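Local coordinates for protein MtN3/saliva family (Thermodesulfovibrio yellowstonii, PDB 4RNG) that probably carries sugars across the membrane as a small bacterial relative of the SWEET transporters, at residues N70-S73 against L74-F78. Numbering follows the deposited sequence.
Sequences NLIS and LILIF
Ile75 folds back onto Leu71 and Ile72, and following it outward shows how a branched side chain can pack on the backbone one turn earlier. Its CB sits 3.5 Å from Ile72 O. From there CG1 turns back beside the backbone N (chi1 -72°) and comes near Leu71 O, leaving CG2 on the side of the carbonyl carbon. A second torsion away from the usual staggering (chi2 128°) sets the terminal CD1 3.3 Å from Leu71 O and 3.9 Å from Ile72 CA; the same oxygen accepts the N-H of Ile75. That bond, at 3.3 Å from Ile75 N to Leu71 O, is the longest of the four i to i+4 bonds that join 70-73 to 74-78; the shortest runs from Ile77 N to Ser73 O at 2.7 Å, with the donor almost in line with the carbonyl. These turns belong to helix 64-87, most of which is predicted to span the membrane, the last helix of the three-helix bundle characteristic of a SemiSWEET protomer. One flank of the helix faces its neighbours within the chain: Asn70 and Ile77 both meet Ile51 of helix 41-60, while Leu76 and Ile77 touch Leu23. On the same strip Ser73 OG, turned beside its own backbone N (chi1 -64°), is hydrogen-bonded with Ala69 O and shares a further hydrogen bond with Thr20 OG1, which gives this buried polar group one partner in its own helix and another in helix 7-21. Beside it, Ile72 and Leu76 make a looser apolar contact, CG2 of the former lying 4.4 Å from CD1 of the latter, and both also touch Thr20.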
loop_
_atom_site.group_PDB
_atom_site.type_symbol
_atom_site.label_atom_id
_atom_site.label_comp_id
_atom_site.label_asym_id
_atom_site.label_seq_id
_atom_site.Cartn_x
_atom_site.Cartn_y
_atom_site.Cartn_z
ATOM N N ASN C 70 6.687 -2.787 6.710
ATOM C CA ASN C 70 6.994 -1.537 6.053
ATOM C C ASN C 70 8.407 -1.477 5.473
ATOM O O ASN C 70 8.597 -1.041 4.326
ATOM C CB ASN C 70 6.707 -0.396 7.025
ATOM C CG ASN C 70 5.209 -0.120 7.140
ATOM O OD1 ASN C 70 4.636 0.558 6.293
ATOM N ND2 ASN C 70 4.562 -0.731 8.108
ATOM N N LEU C 71 9.378 -2.019 6.194
ATOM C CA LEU C 71 10.728 -2.095 5.654
ATOM C C LEU C 71 10.739 -2.884 4.350
ATOM O O LEU C 71 11.316 -2.454 3.358
ATOM C CB LEU C 71 11.683 -2.714 6.659
ATOM C CG LEU C 71 11.940 -1.806 7.865
ATOM C CD1 LEU C 71 12.760 -2.509 8.948
ATOM C CD2 LEU C 71 12.574 -0.503 7.443
ATOM N N ILE C 72 10.116 -4.055 4.368
ATOM C CA ILE C 72 10.123 -4.907 3.209
ATOM C C ILE C 72 9.282 -4.335 2.062
ATOM O O ILE C 72 9.677 -4.452 0.900
ATOM C CB ILE C 72 9.661 -6.318 3.594
ATOM C CG1 ILE C 72 10.533 -6.846 4.734
ATOM C CG2 ILE C 72 9.719 -7.260 2.399
ATOM C CD1 ILE C 72 9.937 -8.025 5.408
ATOM N N SER C 73 8.121 -3.744 2.348
ATOM C CA SER C 73 7.358 -3.091 1.265
ATOM C C SER C 73 8.192 -2.004 0.583
ATOM O O SER C 73 8.139 -1.838 -0.626
ATOM C CB SER C 73 6.042 -2.498 1.765
ATOM O OG SER C 73 5.180 -3.509 2.226
ATOM N N LEU C 74 8.957 -1.268 1.386
ATOM C CA LEU C 74 9.823 -0.204 0.892
ATOM C C LEU C 74 10.844 -0.720 -0.131
ATOM O O LEU C 74 11.109 -0.067 -1.133
ATOM C CB LEU C 74 10.534 0.465 2.073
ATOM C CG LEU C 74 11.257 1.770 1.781
ATOM C CD1 LEU C 74 10.284 2.732 1.114
ATOM C CD2 LEU C 74 11.845 2.366 3.061
ATOM N N ILE C 75 11.441 -1.876 0.140
ATOM C CA ILE C 75 12.321 -2.516 -0.818
ATOM C C ILE C 75 11.593 -2.841 -2.101
ATOM O O ILE C 75 12.075 -2.548 -3.192
ATOM C CB ILE C 75 12.944 -3.798 -0.256
ATOM C CG1 ILE C 75 13.990 -3.444 0.809
ATOM C CG2 ILE C 75 13.639 -4.568 -1.366
ATOM C CD1 ILE C 75 13.818 -4.146 2.116
ATOM N N LEU C 76 10.422 -3.445 -1.963
ATOM C CA LEU C 76 9.659 -3.862 -3.127
ATOM C C LEU C 76 9.151 -2.652 -3.917
ATOM O O LEU C 76 9.169 -2.644 -5.151
ATOM C CB LEU C 76 8.500 -4.767 -2.685
ATOM C CG LEU C 76 8.915 -6.101 -2.045
ATOM C CD1 LEU C 76 7.704 -6.847 -1.538
ATOM C CD2 LEU C 76 9.733 -6.985 -2.996
ATOM N N ILE C 77 8.746 -1.609 -3.197
ATOM C CA ILE C 77 8.251 -0.399 -3.843
ATOM C C ILE C 77 9.358 0.275 -4.612
ATOM O O ILE C 77 9.154 0.730 -5.738
ATOM C CB ILE C 77 7.639 0.572 -2.842
ATOM C CG1 ILE C 77 6.186 0.178 -2.607
ATOM C CG2 ILE C 77 7.655 1.988 -3.371
ATOM C CD1 ILE C 77 5.481 1.068 -1.624
ATOM N N PHE C 78 10.548 0.294 -4.023
ATOM C CA PHE C 78 11.688 0.827 -4.729
ATOM C C PHE C 78 11.940 0.067 -6.037
ATOM O O PHE C 78 12.290 0.687 -7.042
ATOM C CB PHE C 78 12.936 0.796 -3.872
ATOM C CG PHE C 78 14.163 1.103 -4.638
ATOM C CD1 PHE C 78 14.461 2.412 -4.981
ATOM C CD2 PHE C 78 15.005 0.093 -5.047
ATOM C CE1 PHE C 78 15.586 2.703 -5.709
ATOM C CE2 PHE C 78 16.140 0.379 -5.781
ATOM C CZ PHE C 78 16.426 1.686 -6.111
#